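PDB 1ZUD: adenylyltransferase thiF, which catalyses the ATP-dependent adenylation of the C-terminal glycine carboxyl group of the sulfur carrier protein ThiS in thiamine biosynthesis. Local coordinates for residues 31-36 with 45-50; 122-127 with 133-138; 157-162 with 232-237; 195-200 with 227-232. All coordinates share one frame; numbering follows the deposited sequence. Where two conformers were deposited one is given.

Contact 1: 31-36 with 45-50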
loop_
_atom_site.group_PDB
_atom_site.type_symbol
_atom_site.label_atom_id
_atom_site.label_comp_id
_atom_site.label_asym_id
_atom_site.label_seq_id
_atom_site.Cartn_x
_atom_site.Cartn_y
_atom_site.Cartn_z
ATOM N N VAL C 31 -19.110 -8.452 4.267
ATOM C CA VAL C 31 -17.685 -8.704 4.567
ATOM C C VAL C 31 -17.480 -8.763 6.056
ATOM O O VAL C 31 -18.034 -7.936 6.827
ATOM C CB VAL C 31 -16.758 -7.577 3.970
ATOM C CG1 VAL C 31 -15.294 -7.719 4.501
ATOM C CG2 VAL C 31 -16.702 -7.695 2.438
ATOM N N LEU C 32 -16.746 -9.773 6.489
ATOM C CA LEU C 32 -16.414 -9.881 7.901
ATOM C C LEU C 32 -14.946 -9.456 8.068
ATOM O O LEU C 32 -14.025 -10.066 7.470
ATOM C CB LEU C 32 -16.599 -11.327 8.432
ATOM C CG LEU C 32 -16.056 -11.695 9.830
ATOM C CD1 LEU C 32 -16.798 -10.936 10.993
ATOM C CD2 LEU C 32 -16.178 -13.196 9.988
ATOM N N ILE C 33 -14.728 -8.421 8.898
ATOM C CA ILE C 33 -13.370 -7.957 9.207
ATOM C C ILE C 33 -13.062 -8.410 10.651
ATOM O O ILE C 33 -13.710 -7.978 11.635
ATOM C CB ILE C 33 -13.233 -6.398 9.097
ATOM C CG1 ILE C 33 -13.598 -5.950 7.650
ATOM C CG2 ILE C 33 -11.758 -5.969 9.482
ATOM C CD1 ILE C 33 -13.778 -4.386 7.472
ATOM N N ILE C 34 -12.100 -9.309 10.790
ATOM C CA ILE C 34 -11.738 -9.781 12.125
ATOM C C ILE C 34 -10.449 -9.079 12.567
ATOM O O ILE C 34 -9.396 -9.331 12.016
ATOM C CB ILE C 34 -11.548 -11.291 12.108
ATOM C CG1 ILE C 34 -12.809 -11.936 11.504
ATOM C CG2 ILE C 34 -11.403 -11.804 13.527
ATOM C CD1 ILE C 34 -12.625 -13.455 11.294
ATOM N N GLY C 35 -10.556 -8.181 13.556
ATOM C CA GLY C 35 -9.407 -7.407 14.001
ATOM C C GLY C 35 -9.586 -5.961 13.566
ATOM O O GLY C 35 -9.681 -5.675 12.397
ATOM N N LEU C 36 -9.701 -5.044 14.517
ATOM C CA LEU C 36 -9.884 -3.626 14.180
ATOM C C LEU C 36 -8.665 -2.808 14.621
ATOM O O LEU C 36 -8.774 -1.792 15.352
ATOM C CB LEU C 36 -11.166 -3.096 14.839
ATOM C CG LEU C 36 -12.438 -3.762 14.280
ATOM C CD1 LEU C 36 -13.726 -3.330 15.069
ATOM C CD2 LEU C 36 -12.531 -3.403 12.788
ATOM N N LEU C 45 -12.502 1.364 6.660
ATOM C CA LEU C 45 -12.777 2.714 6.148
ATOM C C LEU C 45 -12.984 2.633 4.638
ATOM O O LEU C 45 -13.927 3.191 4.113
ATOM C CB LEU C 45 -11.599 3.678 6.439
ATOM C CG LEU C 45 -11.727 4.384 7.801
ATOM C CD1 LEU C 45 -10.346 4.847 8.294
ATOM C CD2 LEU C 45 -12.771 5.530 7.697
ATOM N N TYR C 46 -12.073 1.967 3.935
ATOM C CA TYR C 46 -12.188 1.882 2.465
ATOM C C TYR C 46 -13.351 1.045 1.998
ATOM O O TYR C 46 -13.974 1.336 0.951
ATOM C CB TYR C 46 -10.880 1.355 1.833
ATOM C CG TYR C 46 -9.825 2.431 1.793
ATOM C CD1 TYR C 46 -8.771 2.429 2.725
ATOM C CD2 TYR C 46 -9.950 3.510 0.916
ATOM C CE1 TYR C 46 -7.881 3.491 2.806
ATOM C CE2 TYR C 46 -9.030 4.589 0.954
ATOM C CZ TYR C 46 -8.000 4.561 1.917
ATOM O OH TYR C 46 -7.077 5.573 1.960
ATOM N N LEU C 47 -13.620 -0.033 2.717
ATOM C CA LEU C 47 -14.750 -0.918 2.353
ATOM C C LEU C 47 -16.057 -0.137 2.601
ATOM O O LEU C 47 -17.007 -0.208 1.802
ATOM C CB LEU C 47 -14.659 -2.205 3.169
ATOM C CG LEU C 47 -14.149 -3.480 2.429
ATOM C CD1 LEU C 47 -13.658 -3.239 0.992
ATOM C CD2 LEU C 47 -13.110 -4.136 3.291
ATOM N N ALA C 48 -16.118 0.606 3.704
ATOM C CA ALA C 48 -17.321 1.434 3.939
ATOM C C ALA C 48 -17.466 2.490 2.825
ATOM O O ALA C 48 -18.575 2.729 2.296
ATOM C CB ALA C 48 -17.229 2.145 5.282
ATOM N N GLY C 49 -16.355 3.138 2.480
ATOM C CA GLY C 49 -16.430 4.161 1.458
ATOM C C GLY C 49 -16.828 3.564 0.134
ATOM O O GLY C 49 -17.504 4.238 -0.651
ATOM N N ALA C 50 -16.416 2.319 -0.120
ATOM C CA ALA C 50 -16.722 1.618 -1.373
ATOM C C ALA C 50 -18.184 1.151 -1.547
ATOM O O ALA C 50 -18.593 0.718 -2.650
ATOM C CB ALA C 50 -15.791 0.354 -1.513
#
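Where Leu47 meets Val31 and Ile33 there is no ring, amide or carboxylate with faces or edges to describe: the contact is made by branched aliphatic groups alone. It ties the first strand of the Rossmann-type fold, 30-34, to helix 40-50 of the beta-alpha-beta unit that continues into strand 54-58. On the helix side one methyl does the work. CD2 of Leu47 lies 4.2 Å from CD1 of Ile33, the far end of that side chain, and 4.4 Å from CG1 of Val31. Ile33 gets there because its chain is stretched out at the second torsion (chi2 169°), which carries CD1 off the strand toward the helix. Both distances are loose van der Waals separations, and they apply to one of two conformers modelled for Leu47, so the exact fit of its branches is doubtful. Leu123 of strand 121-124 and Ile206 of helix 191-210 also pack on Leu47, closing it into the buried core. Past the strand the chain enters the glycine-rich turn that begins at Gly35, consistent with the GxGxxG motif of Rossmann-type nucleotide sites. At Gly35 the backbone angles would jam any side chain against the carbonyl oxygen of Ile34. Next in line, Leu36 N is hydrogen-bonded to Asp59 OD1 of the ATP site. Around Leu47 the helix keeps its backbone bonds, with Gly49 N 2.9 Å from Leu45 O.

Contact 2: 122-127 with 133-138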
loop_
_atom_site.group_PDB
_atom_site.type_symbol
_atom_site.label_atom_id
_atom_site.label_comp_id
_atom_site.label_asym_id
_atom_site.label_seq_id
_atom_site.Cartn_x
_atom_site.Cartn_y
_atom_site.Cartn_z
ATOM N N VAL C 122 -13.925 -13.006 4.018
ATOM C CA VAL C 122 -13.432 -12.685 5.355
ATOM C C VAL C 122 -12.067 -11.977 5.273
ATOM O O VAL C 122 -11.186 -12.383 4.484
ATOM C CB VAL C 122 -13.297 -13.995 6.195
ATOM C CG1 VAL C 122 -12.610 -13.710 7.596
ATOM C CG2 VAL C 122 -14.666 -14.647 6.375
ATOM N N LEU C 123 -11.897 -10.903 6.051
ATOM C CA LEU C 123 -10.575 -10.262 6.114
ATOM C C LEU C 123 -9.988 -10.609 7.465
ATOM O O LEU C 123 -10.579 -10.288 8.529
ATOM C CB LEU C 123 -10.620 -8.735 5.994
ATOM C CG LEU C 123 -11.172 -7.963 4.819
ATOM C CD1 LEU C 123 -10.368 -6.659 4.577
ATOM C CD2 LEU C 123 -11.202 -8.824 3.625
ATOM N N ASP C 124 -8.869 -11.336 7.436
ATOM C CA ASP C 124 -8.151 -11.693 8.668
ATOM C C ASP C 124 -7.155 -10.543 8.971
ATOM O O ASP C 124 -6.143 -10.397 8.317
ATOM C CB ASP C 124 -7.382 -13.005 8.514
ATOM C CG ASP C 124 -6.348 -13.236 9.632
ATOM O OD1 ASP C 124 -6.413 -12.600 10.718
ATOM O OD2 ASP C 124 -5.443 -14.076 9.413
ATOM N N CYS C 125 -7.485 -9.752 9.980
ATOM C CA CYS C 125 -6.667 -8.615 10.370
ATOM C C CYS C 125 -6.281 -8.790 11.833
ATOM O O CYS C 125 -6.213 -7.810 12.585
ATOM C CB CYS C 125 -7.478 -7.350 10.216
ATOM S SG CYS C 125 -8.093 -7.073 8.573
ATOM N N THR C 126 -6.039 -10.035 12.244
ATOM C CA THR C 126 -5.724 -10.316 13.650
ATOM C C THR C 126 -4.220 -10.281 13.929
ATOM O O THR C 126 -3.434 -9.928 13.057
ATOM C CB THR C 126 -6.361 -11.682 14.155
ATOM O OG1 THR C 126 -5.834 -12.795 13.401
ATOM C CG2 THR C 126 -7.880 -11.631 14.000
ATOM N N ASP C 127 -3.807 -10.651 15.128
ATOM C CA ASP C 127 -2.397 -10.483 15.449
ATOM C C ASP C 127 -1.734 -11.687 16.102
ATOM O O ASP C 127 -0.746 -11.509 16.821
ATOM C CB ASP C 127 -2.253 -9.327 16.432
ATOM C CG ASP C 127 -2.990 -9.623 17.733
ATOM O OD1 ASP C 127 -3.092 -8.735 18.598
ATOM O OD2 ASP C 127 -3.473 -10.778 17.887
ATOM N N GLN C 133 -4.977 -19.356 12.511
ATOM C CA GLN C 133 -5.241 -20.740 12.068
ATOM C C GLN C 133 -6.728 -21.096 12.215
ATOM O O GLN C 133 -7.307 -21.768 11.334
ATOM C CB GLN C 133 -4.391 -21.744 12.871
ATOM C CG GLN C 133 -2.915 -21.560 12.656
ATOM C CD GLN C 133 -2.451 -22.125 11.317
ATOM O OE1 GLN C 133 -3.265 -22.558 10.499
ATOM N NE2 GLN C 133 -1.132 -22.104 11.087
ATOM N N GLU C 134 -7.375 -20.599 13.290
ATOM C CA GLU C 134 -8.785 -20.914 13.510
ATOM C C GLU C 134 -9.659 -20.315 12.399
ATOM O O GLU C 134 -10.606 -20.932 11.945
ATOM C CB GLU C 134 -9.288 -20.427 14.918
ATOM C CG GLU C 134 -10.354 -21.405 15.503
ATOM C CD GLU C 134 -11.292 -20.841 16.606
ATOM O OE1 GLU C 134 -10.870 -19.981 17.405
ATOM O OE2 GLU C 134 -12.459 -21.296 16.687
ATOM N N ILE C 135 -9.357 -19.083 11.979
ATOM C CA ILE C 135 -10.108 -18.427 10.931
ATOM C C ILE C 135 -9.955 -19.158 9.581
ATOM O O ILE C 135 -10.931 -19.330 8.845
ATOM C CB ILE C 135 -9.631 -16.935 10.771
ATOM C CG1 ILE C 135 -10.051 -16.124 12.019
ATOM C CG2 ILE C 135 -10.251 -16.291 9.530
ATOM C CD1 ILE C 135 -9.223 -14.737 12.146
ATOM N N ASN C 136 -8.719 -19.548 9.272
ATOM C CA ASN C 136 -8.428 -20.254 8.057
ATOM C C ASN C 136 -9.207 -21.585 8.032
ATOM O O ASN C 136 -9.787 -21.956 6.998
ATOM C CB ASN C 136 -6.936 -20.544 7.962
ATOM C CG ASN C 136 -6.590 -21.478 6.785
ATOM O OD1 ASN C 136 -6.642 -21.077 5.637
ATOM N ND2 ASN C 136 -6.250 -22.741 7.090
ATOM N N ALA C 137 -9.215 -22.291 9.152
ATOM C CA ALA C 137 -9.920 -23.596 9.232
ATOM C C ALA C 137 -11.417 -23.386 8.988
ATOM O O ALA C 137 -12.060 -24.163 8.291
ATOM C CB ALA C 137 -9.699 -24.240 10.615
ATOM N N ALA C 138 -11.984 -22.321 9.557
ATOM C CA ALA C 138 -13.404 -22.041 9.357
ATOM C C ALA C 138 -13.697 -21.647 7.914
ATOM O O ALA C 138 -14.699 -22.090 7.352
ATOM C CB ALA C 138 -13.894 -20.889 10.304
#
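In the second half of the Rossmann-like fold, within the unit of strand 121-124, helix 129-141 and strand 146-152, Ile135 of the helix packs on Val122, Asp124 and Thr126. The last two lie where the chain leaves the strand for Asp127, an ATP-binding residue that also packs on Gly66 of ThiS. Ile135 spreads two branches along the segment. Its CG2 meets CG1 of Val122 at 4.0 Å, the two side chains slanting across one another. Its CD1, at the end of the longer branch, meets CG2 of Thr126 tip to tip at 3.9 Å and comes within 3.8 Å of OD1 of Asp124. That oxygen closes an Asx turn: it accepts Thr126 N at 3.0 Å in a fairly straight bond (163°), on the anti side, and Thr126 OG1 at 2.8 Å on the syn side, both somewhat out of the carboxylate plane. With CG anti to the backbone N (chi1 166°), the carboxylate lies beside its own carbonyl carbon, on the side of the following residues, where OD1 meets Thr126. OD2, the other oxygen, takes a salt bridge from Arg132 NH1 and a hydrogen bond from Thr148 OG1. With an alanine here, the Thr126 hydroxyl and amide would probably lose their common acceptor and Arg132 its counter-charge. A buried carboxylate gripped at both oxygens is thus held in position, its charge probably offset by Arg132, while a methyl group packs against OD1.

Contact 3: 157-162 with 232-237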
loop_
_atom_site.group_PDB
_atom_site.type_symbol
_atom_site.label_atom_id
_atom_site.label_comp_id
_atom_site.label_asym_id
_atom_site.label_seq_id
_atom_site.Cartn_x
_atom_site.Cartn_y
_atom_site.Cartn_z
ATOM N N GLN C 157 3.010 -8.971 4.765
ATOM C CA GLN C 157 2.702 -10.199 4.032
ATOM C C GLN C 157 1.229 -10.171 3.705
ATOM O O GLN C 157 0.432 -9.788 4.539
ATOM C CB GLN C 157 3.020 -11.452 4.895
ATOM C CG GLN C 157 4.497 -11.459 5.354
ATOM C CD GLN C 157 4.922 -12.716 6.177
ATOM O OE1 GLN C 157 4.084 -13.382 6.768
ATOM N NE2 GLN C 157 6.231 -12.986 6.232
ATOM N N LEU C 158 0.854 -10.598 2.496
ATOM C CA LEU C 158 -0.552 -10.617 2.114
ATOM C C LEU C 158 -0.838 -11.839 1.165
ATOM O O LEU C 158 -0.003 -12.170 0.333
ATOM C CB LEU C 158 -0.858 -9.316 1.363
ATOM C CG LEU C 158 -2.132 -9.243 0.536
ATOM C CD1 LEU C 158 -3.303 -9.185 1.480
ATOM C CD2 LEU C 158 -2.096 -7.980 -0.362
ATOM N N MET C 159 -2.002 -12.477 1.310
ATOM C CA MET C 159 -2.400 -13.573 0.410
ATOM C C MET C 159 -3.897 -13.571 0.288
ATOM O O MET C 159 -4.611 -13.337 1.296
ATOM C CB MET C 159 -2.086 -14.969 0.973
ATOM C CG MET C 159 -0.869 -15.154 1.726
ATOM S SD MET C 159 -0.981 -16.883 2.296
ATOM C CE MET C 159 -0.986 -16.590 3.994
ATOM N N VAL C 160 -4.386 -13.890 -0.912
ATOM C CA VAL C 160 -5.835 -14.044 -1.170
ATOM C C VAL C 160 -6.081 -15.564 -1.380
ATOM O O VAL C 160 -5.532 -16.168 -2.334
ATOM C CB VAL C 160 -6.288 -13.309 -2.427
ATOM C CG1 VAL C 160 -7.796 -13.539 -2.593
ATOM C CG2 VAL C 160 -5.978 -11.763 -2.304
ATOM N N LEU C 161 -6.853 -16.189 -0.494
ATOM C CA LEU C 161 -7.080 -17.645 -0.596
ATOM C C LEU C 161 -8.543 -17.865 -0.892
ATOM O O LEU C 161 -9.450 -17.420 -0.144
ATOM C CB LEU C 161 -6.710 -18.334 0.707
ATOM C CG LEU C 161 -5.399 -17.964 1.328
ATOM C CD1 LEU C 161 -5.393 -18.396 2.804
ATOM C CD2 LEU C 161 -4.309 -18.608 0.552
ATOM N N THR C 162 -8.803 -18.502 -2.023
ATOM C CA THR C 162 -10.208 -18.717 -2.406
ATOM C C THR C 162 -10.496 -20.180 -2.739
ATOM O O THR C 162 -9.587 -20.901 -3.115
ATOM C CB THR C 162 -10.576 -17.910 -3.686
ATOM O OG1 THR C 162 -9.762 -18.367 -4.783
ATOM C CG2 THR C 162 -10.290 -16.407 -3.482
ATOM N N LEU C 232 5.161 -14.600 -4.536
ATOM C CA LEU C 232 5.554 -16.029 -4.558
ATOM C C LEU C 232 4.303 -16.865 -4.792
ATOM O O LEU C 232 3.252 -16.587 -4.219
ATOM C CB LEU C 232 6.197 -16.407 -3.218
ATOM C CG LEU C 232 7.358 -15.472 -2.837
ATOM C CD1 LEU C 232 7.790 -15.781 -1.384
ATOM C CD2 LEU C 232 8.558 -15.692 -3.842
ATOM N N ALA C 233 4.410 -17.880 -5.648
ATOM C CA ALA C 233 3.247 -18.728 -5.929
ATOM C C ALA C 233 3.090 -19.668 -4.760
ATOM O O ALA C 233 4.058 -20.369 -4.404
ATOM C CB ALA C 233 3.498 -19.549 -7.255
ATOM N N LEU C 234 1.890 -19.712 -4.162
ATOM C CA LEU C 234 1.625 -20.595 -3.045
ATOM C C LEU C 234 1.530 -22.052 -3.597
ATOM O O LEU C 234 1.421 -22.249 -4.812
ATOM C CB LEU C 234 0.295 -20.218 -2.366
ATOM C CG LEU C 234 0.396 -18.882 -1.559
ATOM C CD1 LEU C 234 -0.973 -18.425 -1.104
ATOM C CD2 LEU C 234 1.311 -19.128 -0.359
ATOM N N ARG C 235 1.573 -23.043 -2.720
ATOM C CA ARG C 235 1.456 -24.447 -3.198
ATOM C C ARG C 235 0.785 -25.262 -2.107
ATOM O O ARG C 235 1.203 -25.226 -0.952
ATOM C CB ARG C 235 2.853 -25.041 -3.466
ATOM C CG ARG C 235 2.872 -26.544 -3.856
ATOM C CD ARG C 235 2.704 -26.783 -5.377
ATOM N NE ARG C 235 2.616 -28.214 -5.738
ATOM C CZ ARG C 235 1.488 -28.942 -5.781
ATOM N NH1 ARG C 235 0.305 -28.401 -5.494
ATOM N NH2 ARG C 235 1.538 -30.233 -6.110
ATOM N N ARG C 236 -0.255 -26.003 -2.445
ATOM C CA ARG C 236 -0.892 -26.772 -1.403
ATOM C C ARG C 236 -0.000 -27.887 -0.886
ATOM O O ARG C 236 0.919 -28.359 -1.567
ATOM C CB ARG C 236 -2.277 -27.271 -1.854
ATOM C CG ARG C 236 -2.299 -28.170 -3.018
ATOM C CD ARG C 236 -3.718 -28.719 -3.233
ATOM N NE ARG C 236 -3.654 -29.735 -4.275
ATOM C CZ ARG C 236 -3.728 -29.500 -5.586
ATOM N NH1 ARG C 236 -3.891 -28.258 -6.058
ATOM N NH2 ARG C 236 -3.615 -30.523 -6.432
ATOM N N ALA C 237 -0.204 -28.213 0.382
ATOM C CA ALA C 237 0.568 -29.269 1.016
ATOM C C ALA C 237 -0.326 -30.518 1.008
ATOM O O ALA C 237 -1.461 -30.492 1.491
ATOM C CB ALA C 237 0.926 -28.891 2.449
#
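Leu234 drops its side chain onto Met159 and Leu161, two residues of strand 155-161 in the mixed sheet of the Rossmann-like ThiF fold. Strand 218-223 runs between that strand and 228-233, so this contact bridges two strands that are not neighbours: Leu234 follows directly on the outermost strand of this chain, 228-233. All the contacts between the two segments are apolar. CD1 of Leu234 is the shared point, 3.7 Å from SD of Met159 and 3.7 Å from CD2 of Leu161, and in both pairs the side chains cross at about a right angle. Leu161 does not set out toward the leucine, though its CD2 reaches it. Leu173 of helix 170-173 also packs on Met159 and on Leu234, and the side chain of Leu161 lies about 8 Å from the zinc ion held by Cys169, Cys172, Cys240 and Cys243. Hydrogen bonds on these segments reach other partners: Gln157 NE2 bonds to Gln61 O and its OE1 to Ile63 N of the ThiS chain, and the backbone of Ala233 bonds to ThiS as well. An extended second torsion of Met159 (chi2 176°) carries its sulfur out to the leucine, and SD of Met159 also lies 4.2 Å from CD2 of Leu234.

Contact 4: 195-200 with 227-232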
loop_
_atom_site.group_PDB
_atom_site.type_symbol
_atom_site.label_atom_id
_atom_site.label_comp_id
_atom_site.label_asym_id
_atom_site.label_seq_id
_atom_site.Cartn_x
_atom_site.Cartn_y
_atom_site.Cartn_z
ATOM N N GLY C 195 -0.668 -0.030 7.524
ATOM C CA GLY C 195 -1.767 0.630 6.812
ATOM C C GLY C 195 -1.815 0.217 5.332
ATOM O O GLY C 195 -2.916 -0.038 4.806
ATOM N N VAL C 196 -0.666 0.146 4.662
ATOM C CA VAL C 196 -0.743 -0.237 3.276
ATOM C C VAL C 196 -1.248 -1.681 3.115
ATOM O O VAL C 196 -2.038 -1.950 2.204
ATOM C CB VAL C 196 0.587 -0.108 2.479
ATOM C CG1 VAL C 196 1.071 1.325 2.506
ATOM C CG2 VAL C 196 1.611 -1.053 2.949
ATOM N N MET C 197 -0.879 -2.563 4.039
ATOM C CA MET C 197 -1.337 -3.968 3.948
ATOM C C MET C 197 -2.831 -4.043 4.148
ATOM O O MET C 197 -3.527 -4.768 3.440
ATOM C CB MET C 197 -0.611 -4.851 4.987
ATOM C CG MET C 197 0.931 -4.791 4.875
ATOM S SD MET C 197 1.647 -4.988 3.193
ATOM C CE MET C 197 0.991 -6.704 2.780
ATOM N N GLY C 198 -3.365 -3.295 5.120
ATOM C CA GLY C 198 -4.803 -3.373 5.289
ATOM C C GLY C 198 -5.556 -2.738 4.137
ATOM O O GLY C 198 -6.633 -3.208 3.752
ATOM N N THR C 199 -5.029 -1.637 3.602
ATOM C CA THR C 199 -5.689 -0.992 2.454
ATOM C C THR C 199 -5.673 -1.979 1.264
ATOM O O THR C 199 -6.654 -2.064 0.481
ATOM C CB THR C 199 -4.954 0.329 2.071
ATOM O OG1 THR C 199 -4.978 1.173 3.217
ATOM C CG2 THR C 199 -5.676 1.081 0.911
ATOM N N LEU C 200 -4.567 -2.704 1.106
ATOM C CA LEU C 200 -4.491 -3.706 0.007
ATOM C C LEU C 200 -5.508 -4.836 0.227
ATOM O O LEU C 200 -6.035 -5.361 -0.725
ATOM C CB LEU C 200 -3.082 -4.290 -0.099
ATOM C CG LEU C 200 -2.132 -3.263 -0.713
ATOM C CD1 LEU C 200 -0.671 -3.791 -0.576
ATOM C CD2 LEU C 200 -2.577 -2.952 -2.151
ATOM N N SER C 227 11.726 -0.765 -0.001
ATOM C CA SER C 227 10.633 -0.341 -0.904
ATOM C C SER C 227 10.401 -1.311 -2.049
ATOM O O SER C 227 10.072 -0.921 -3.179
ATOM C CB SER C 227 10.922 1.051 -1.486
ATOM O OG SER C 227 10.975 1.991 -0.420
ATOM N N GLN C 228 10.589 -2.582 -1.750
ATOM C CA GLN C 228 10.430 -3.645 -2.759
ATOM C C GLN C 228 9.317 -4.647 -2.421
ATOM O O GLN C 228 9.069 -4.890 -1.270
ATOM C CB GLN C 228 11.732 -4.420 -2.859
ATOM C CG GLN C 228 12.903 -3.573 -3.364
ATOM C CD GLN C 228 14.154 -4.410 -3.643
ATOM O OE1 GLN C 228 14.720 -5.039 -2.743
ATOM N NE2 GLN C 228 14.585 -4.426 -4.907
ATOM N N TRP C 229 8.667 -5.202 -3.444
ATOM C CA TRP C 229 7.625 -6.204 -3.292
ATOM C C TRP C 229 8.094 -7.478 -4.028
ATOM O O TRP C 229 8.844 -7.380 -4.994
ATOM C CB TRP C 229 6.339 -5.782 -4.012
ATOM C CG TRP C 229 5.578 -4.762 -3.270
ATOM C CD1 TRP C 229 5.709 -3.413 -3.372
ATOM C CD2 TRP C 229 4.525 -5.007 -2.347
ATOM N NE1 TRP C 229 4.776 -2.792 -2.584
ATOM C CE2 TRP C 229 4.040 -3.754 -1.936
ATOM C CE3 TRP C 229 3.942 -6.173 -1.824
ATOM C CZ2 TRP C 229 2.978 -3.613 -1.009
ATOM C CZ3 TRP C 229 2.890 -6.037 -0.909
ATOM C CH2 TRP C 229 2.425 -4.737 -0.517
ATOM N N ARG C 230 7.692 -8.641 -3.554
ATOM C CA ARG C 230 7.961 -9.865 -4.347
ATOM C C ARG C 230 6.693 -10.686 -4.226
ATOM O O ARG C 230 5.976 -10.550 -3.236
ATOM C CB ARG C 230 9.187 -10.608 -3.856
ATOM C CG ARG C 230 9.111 -11.201 -2.551
ATOM C CD ARG C 230 10.492 -11.033 -1.903
ATOM N NE ARG C 230 11.521 -11.432 -2.837
ATOM C CZ ARG C 230 12.828 -11.268 -2.656
ATOM N NH1 ARG C 230 13.305 -10.694 -1.558
ATOM N NH2 ARG C 230 13.647 -11.715 -3.587
ATOM N N SER C 231 6.389 -11.486 -5.255
ATOM C CA SER C 231 5.197 -12.316 -5.301
ATOM C C SER C 231 5.657 -13.742 -5.421
ATOM O O SER C 231 6.445 -14.057 -6.322
ATOM C CB SER C 231 4.332 -11.976 -6.532
ATOM O OG SER C 231 3.653 -10.731 -6.332
ATOM N N LEU C 232 5.161 -14.600 -4.536
ATOM C CA LEU C 232 5.554 -16.029 -4.558
ATOM C C LEU C 232 4.303 -16.865 -4.792
ATOM O O LEU C 232 3.252 -16.587 -4.219
ATOM C CB LEU C 232 6.197 -16.407 -3.218
ATOM C CG LEU C 232 7.358 -15.472 -2.837
ATOM C CD1 LEU C 232 7.790 -15.781 -1.384
ATOM C CD2 LEU C 232 8.558 -15.692 -3.842
#
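At the dimer interface Trp229 stacks on Trp229 of the second subunit, and within its own chain the same indole pushes its far corner against Met197 and Leu200 of helix 191-210. CH2, the ring atom that meets both residues, is 3.8 Å from SD of Met197 and 3.2 Å from CD1 of Leu200. The second distance is tight for two carbons, and some of that closeness may be coordinate error. CZ2, the next ring atom, lies 3.7 Å from the same leucine methyl. Met197 and Leu200 come at the indole from the opposite direction, and their SD and CD1 meet it obliquely. The sulfur makes a Met-aromatic contact, 5.0 Å from the centroid of the six-membered ring and 63° off its normal. Met197 starts off to one side and reaches the indole by folding, with bends at chi2 (-48°) and chi3 (-60°). Trp229 belongs to strand 228-233, the outermost strand at one end of this chain's Rossmann-like sheet, so the indole spans from there to the helix packed on the sheet. The strand begins at a G1 beta bulge formed by Ser227 and Gln228 opposite strand 218-223. Phe222 of strand 218-223 also stacks with Trp229. One turn of the helix carries an added tie: Gly195 O accepts both Thr199 N and Thr199 OG1, each at 2.9 Å, from opposite faces of the carbonyl plane.

Contacts 1 and 2 sit on neighbouring parallel strands, joined by probable hydrogen bonds from Leu123 N to Leu32 O (2.7 Å) and from Cys125 N to Ile34 O (2.8 Å). Both lead into the ATP site: contact 2 holds Asp127, and in contact 1 the side chain of Ile33 is about 8 Å from that of Asp59. Contact 4 is nested in the chain loop closed by contact 3; the two share Leu232 and touch where Leu158 CB meets Met197 CE at 3.5 Å. Contact 3 lies toward the zinc site and brushes contact 2, Leu161 CD1 to Asn136 OD1 being 4.1 Å. Contacts 1 and 4 both touch the second subunit.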